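Local coordinates for protein uncharacterized N-acetyltransferase D2E76_00625 (Mycobacteroides abscessus, PDB 6YCA) that probably transfers acetyl groups from acetyl coenzyme A as an Eis-type, GCN5-related N-acetyltransferase that cannot modify aminoglycosides, at residues 194-199 against 255-260; 219-224 against 232-237. All coordinates share one frame; numbering follows the deposited sequence.

Contact 1: residues 194-199 against 255-260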
# COMPACT_ATOMS: atom_id res chain seq x y z
N ALA A 194 21.51 6.62 -35.94
CA ALA A 194 21.38 7.36 -34.70
C ALA A 194 22.50 8.39 -34.60
O ALA A 194 23.68 8.06 -34.78
CB ALA A 194 21.47 6.40 -33.51
N ALA A 195 22.13 9.64 -34.31
CA ALA A 195 23.09 10.72 -34.26
C ALA A 195 23.09 11.51 -32.95
O ALA A 195 23.88 12.45 -32.82
CB ALA A 195 22.88 11.69 -35.43
N TRP A 196 22.25 11.14 -31.98
CA TRP A 196 22.19 11.89 -30.74
C TRP A 196 23.40 11.58 -29.87
O TRP A 196 23.95 10.48 -29.89
CB TRP A 196 20.89 11.59 -29.98
CG TRP A 196 20.77 10.20 -29.44
CD1 TRP A 196 21.28 9.73 -28.27
CD2 TRP A 196 20.06 9.11 -30.03
NE1 TRP A 196 20.95 8.41 -28.10
CE2 TRP A 196 20.20 8.00 -29.17
CE3 TRP A 196 19.33 8.96 -31.21
CZ2 TRP A 196 19.64 6.76 -29.46
CZ3 TRP A 196 18.77 7.72 -31.49
CH2 TRP A 196 18.93 6.64 -30.62
N THR A 197 23.82 12.59 -29.10
CA THR A 197 25.00 12.45 -28.27
C THR A 197 24.75 11.43 -27.16
O THR A 197 23.72 11.48 -26.48
CB THR A 197 25.38 13.80 -27.65
OG1 THR A 197 25.64 14.73 -28.70
CG2 THR A 197 26.63 13.65 -26.80
N GLY A 198 25.71 10.51 -26.99
CA GLY A 198 25.59 9.42 -26.05
C GLY A 198 25.22 8.09 -26.67
O GLY A 198 25.39 7.05 -26.01
N SER A 199 24.74 8.09 -27.90
CA SER A 199 24.35 6.85 -28.57
C SER A 199 25.56 5.94 -28.78
O SER A 199 26.69 6.40 -28.98
CB SER A 199 23.67 7.16 -29.90
OG SER A 199 24.50 7.96 -30.73
N VAL A 255 13.20 5.63 -31.02
CA VAL A 255 14.30 6.13 -31.83
C VAL A 255 13.72 7.12 -32.82
O VAL A 255 12.84 6.77 -33.61
CB VAL A 255 15.02 4.98 -32.55
CG1 VAL A 255 16.14 5.53 -33.40
CG2 VAL A 255 15.55 3.99 -31.53
N ALA A 256 14.20 8.36 -32.77
CA ALA A 256 13.71 9.41 -33.66
C ALA A 256 14.90 10.25 -34.12
O ALA A 256 15.51 10.95 -33.31
CB ALA A 256 12.68 10.29 -32.95
N HIS A 257 15.19 10.20 -35.42
CA HIS A 257 16.32 10.90 -36.01
C HIS A 257 15.95 12.28 -36.53
O HIS A 257 16.77 12.93 -37.19
CB HIS A 257 16.92 10.08 -37.15
CG HIS A 257 17.21 8.66 -36.77
ND1 HIS A 257 18.09 8.32 -35.76
CD2 HIS A 257 16.75 7.49 -37.28
CE1 HIS A 257 18.14 7.01 -35.66
NE2 HIS A 257 17.34 6.48 -36.57
N SER A 258 14.74 12.74 -36.25
CA SER A 258 14.24 14.00 -36.75
C SER A 258 13.25 14.55 -35.73
O SER A 258 12.62 13.78 -35.00
CB SER A 258 13.52 13.77 -38.08
OG SER A 258 12.81 14.92 -38.50
N ASP A 259 13.15 15.88 -35.67
CA ASP A 259 12.15 16.48 -34.78
C ASP A 259 10.74 16.06 -35.18
O ASP A 259 9.90 15.79 -34.31
CB ASP A 259 12.29 18.01 -34.78
CG ASP A 259 13.52 18.48 -34.03
OD1 ASP A 259 14.14 17.67 -33.31
OD2 ASP A 259 13.87 19.68 -34.16
N GLU A 260 10.47 15.97 -36.48
CA GLU A 260 9.16 15.54 -36.94
C GLU A 260 8.89 14.09 -36.55
O GLU A 260 7.78 13.75 -36.13
CB GLU A 260 9.03 15.74 -38.45
CG GLU A 260 8.97 17.20 -38.90
CD GLU A 260 10.31 17.94 -38.78
OE1 GLU A 260 11.36 17.28 -38.68
OE2 GLU A 260 10.29 19.20 -38.80

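Contact 2: residues 219-224 against 232-237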
# COMPACT_ATOMS: atom_id res chain seq x y z
N VAL A 219 3.60 -11.65 -24.43
CA VAL A 219 3.06 -10.39 -24.92
C VAL A 219 4.01 -9.85 -25.98
O VAL A 219 5.14 -9.47 -25.67
CB VAL A 219 2.86 -9.37 -23.79
CG1 VAL A 219 1.55 -8.64 -23.96
CG2 VAL A 219 2.88 -10.06 -22.43
N LYS A 220 3.56 -9.82 -27.21
CA LYS A 220 4.41 -9.33 -28.27
C LYS A 220 4.32 -7.82 -28.37
O LYS A 220 3.27 -7.23 -28.11
CB LYS A 220 4.00 -9.95 -29.60
CG LYS A 220 4.13 -11.47 -29.62
CD LYS A 220 5.56 -11.88 -29.26
CE LYS A 220 5.66 -13.33 -28.89
NZ LYS A 220 7.02 -13.64 -28.39
N PRO A 221 5.41 -7.15 -28.74
CA PRO A 221 5.41 -5.69 -28.75
C PRO A 221 4.85 -5.13 -30.05
O PRO A 221 5.04 -5.67 -31.14
CB PRO A 221 6.90 -5.35 -28.63
CG PRO A 221 7.63 -6.55 -29.19
CD PRO A 221 6.67 -7.70 -29.28
N TYR A 222 4.15 -4.01 -29.91
CA TYR A 222 3.74 -3.26 -31.08
C TYR A 222 4.93 -2.46 -31.60
O TYR A 222 5.75 -1.98 -30.82
CB TYR A 222 2.60 -2.31 -30.71
CG TYR A 222 1.34 -3.04 -30.32
CD1 TYR A 222 0.57 -3.70 -31.26
CD2 TYR A 222 0.92 -3.09 -28.99
CE1 TYR A 222 -0.57 -4.38 -30.90
CE2 TYR A 222 -0.22 -3.76 -28.63
CZ TYR A 222 -0.96 -4.40 -29.59
OH TYR A 222 -2.10 -5.08 -29.24
N VAL A 223 5.04 -2.37 -32.92
CA VAL A 223 6.11 -1.62 -33.56
C VAL A 223 5.45 -0.66 -34.54
O VAL A 223 4.87 -1.09 -35.54
CB VAL A 223 7.12 -2.52 -34.28
CG1 VAL A 223 8.24 -1.67 -34.88
CG2 VAL A 223 7.70 -3.54 -33.32
N VAL A 224 5.55 0.63 -34.25
CA VAL A 224 5.01 1.68 -35.08
C VAL A 224 6.17 2.48 -35.65
O VAL A 224 7.13 2.80 -34.94
CB VAL A 224 4.05 2.57 -34.27
CG1 VAL A 224 3.70 3.83 -35.04
CG2 VAL A 224 2.79 1.78 -33.93
N ARG A 232 8.51 1.20 -30.10
CA ARG A 232 8.04 -0.09 -29.61
C ARG A 232 7.32 0.12 -28.28
O ARG A 232 7.83 0.83 -27.41
CB ARG A 232 9.21 -1.04 -29.36
CG ARG A 232 9.74 -1.76 -30.56
CD ARG A 232 11.00 -2.50 -30.14
NE ARG A 232 10.77 -3.35 -28.98
CZ ARG A 232 10.83 -4.68 -29.00
NH1 ARG A 232 11.14 -5.31 -30.12
NH2 ARG A 232 10.59 -5.37 -27.89
N TYR A 233 6.15 -0.49 -28.13
CA TYR A 233 5.42 -0.40 -26.87
C TYR A 233 4.66 -1.69 -26.60
O TYR A 233 4.24 -2.39 -27.53
CB TYR A 233 4.50 0.83 -26.81
CG TYR A 233 3.51 0.95 -27.94
CD1 TYR A 233 3.86 1.58 -29.13
CD2 TYR A 233 2.22 0.44 -27.83
CE1 TYR A 233 2.95 1.71 -30.17
CE2 TYR A 233 1.31 0.56 -28.86
CZ TYR A 233 1.68 1.19 -30.03
OH TYR A 233 0.77 1.30 -31.06
N ARG A 234 4.47 -1.99 -25.31
CA ARG A 234 3.85 -3.23 -24.87
C ARG A 234 2.77 -2.95 -23.83
O ARG A 234 2.99 -2.16 -22.91
CB ARG A 234 4.92 -4.13 -24.26
CG ARG A 234 4.65 -5.62 -24.40
CD ARG A 234 5.87 -6.44 -23.96
NE ARG A 234 6.98 -6.26 -24.89
CZ ARG A 234 8.05 -7.05 -24.97
NH1 ARG A 234 9.00 -6.80 -25.85
NH2 ARG A 234 8.16 -8.10 -24.16
N PRO A 235 1.62 -3.62 -23.92
CA PRO A 235 0.61 -3.48 -22.87
C PRO A 235 1.04 -4.24 -21.62
O PRO A 235 1.71 -5.28 -21.70
CB PRO A 235 -0.64 -4.11 -23.50
CG PRO A 235 -0.11 -5.09 -24.49
CD PRO A 235 1.17 -4.48 -25.03
N GLN A 236 0.64 -3.73 -20.46
CA GLN A 236 1.05 -4.33 -19.20
C GLN A 236 0.13 -5.43 -18.69
O GLN A 236 0.25 -6.59 -19.10
CB GLN A 236 1.23 -3.24 -18.14
CG GLN A 236 2.31 -2.24 -18.48
CD GLN A 236 3.69 -2.87 -18.50
OE1 GLN A 236 4.25 -3.15 -19.56
NE2 GLN A 236 4.24 -3.12 -17.32
N ASP A 237 -0.76 -5.10 -17.76
CA ASP A 237 -1.56 -6.12 -17.08
C ASP A 237 -2.73 -6.54 -17.98
O ASP A 237 -3.89 -6.20 -17.77
CB ASP A 237 -2.01 -5.63 -15.72
CG ASP A 237 -0.85 -5.21 -14.85
OD1 ASP A 237 0.09 -6.02 -14.67
OD2 ASP A 237 -0.86 -4.06 -14.35

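Contact 1: residues 194-199 against 255-260
Ala194 meets the imidazole of His257 with its backbone and methyl group: CE1 of His257 lies 3.4 Å from Ala194 CA and 4.0 Å from Ala194 CB, an oblique approach to the ring. The methyl is buried, while the carbonyl O of Ala194 accepts a hydrogen bond from Arg93. Next along the chain, Trp196 makes the largest contribution from this segment. Its CG stands between the backbone N and the carbonyl carbon (chi1 67°), and the six-membered part of the indole reaches the end of strand 248-256. There CG1 of Val255 sits at the ring edge, near the indole plane, 3.9 Å from Trp196 CZ3. CE1 of His257 approaches the same CZ3 obliquely, at 4.3 Å. From Trp196 to Ser199 the chain makes a type II beta turn, which brings CB of Ser199 over one indole face, offset toward the rim. Trp196 O accepts twice, from Ser199 N at 3.2 Å and from Ser199 OG at 2.7 Å, the hydroxyl donor lying in the carbonyl plane; Ser199 OG also bonds to Thr87. The polar end of His257 turns to another partner, NE2 being hydrogen-bonded to the carbonyl O of Ile190 in helix 184-192. With no hydrogen bond between the two segments, van der Waals packing sets strand 248-256 of the second GNAT region against a loop also bonded to Thr87 and Arg93 of the first.

Contact 2: residues 219-224 against 232-237
One face of the Tyr233 ring receives CB of Tyr222 in a CH-pi contact, 3.8 Å from the ring centroid and 18° off the normal. At the edge of this ring, near its plane, lies CG2 of Val224, 3.5 Å from Tyr233 OH. The two tyrosine rings meet obliquely, their planes inclined at 33°. CG of Tyr233 stands between its backbone N and carbonyl carbon (chi1 55°), which turns the ring back across Tyr222. Over one face of the Arg232 guanidinium lies Pro221, its CG 3.4 Å from Arg232 NH2. The Arg234 guanidinium has Val219 O over one face and Arg232 NH2 at its edge, in plane. These neighbouring cations are matched by acids: Asp214 and Asp252 form salt bridges with Arg232, and Asp217 with Arg234. In the backbone, Tyr222 and Tyr233 form an antiparallel hydrogen-bonded pair, with Tyr222 N to Tyr233 O at 2.9 Å and Tyr233 N to Tyr222 O at 3.1 Å. In the adjoining non-hydrogen-bonded pair, whose side chains point to the opposite face of the sheet, CG2 of Val223 touches CG of Arg232 at 3.9 Å. The contact belongs to the hairpin of strands 222-226 and 229-235. Arg44 and Val47 of the third subunit bond to the hydroxyls of Tyr233 and Tyr222, respectively. Within the chain, strand 248-256 borders the hairpin through backbone bonds, and His268 of helix 259-270 bonds to Tyr233 OH.

Contacts 1 and 2 have centres 22 Å apart and do not touch; their nearest atoms are about 7 Å apart. Along the chain the order is 194-199, 219-224, 232-237, 255-260, so both halves of contact 2 fall between the halves of contact 1. Strand 229-235 of contact 2 lies beside strand 248-256, whose end enters contact 1, so the two share a sheet region of the second GNAT domain. Contact 1 borders the second subunit and contact 2 the third, with the Tyr222 side chain about 10 Å from a bound acetyl coenzyme A. The second GNAT region thus probably serves both to join the chain's domains and to form subunit contacts near that ligand.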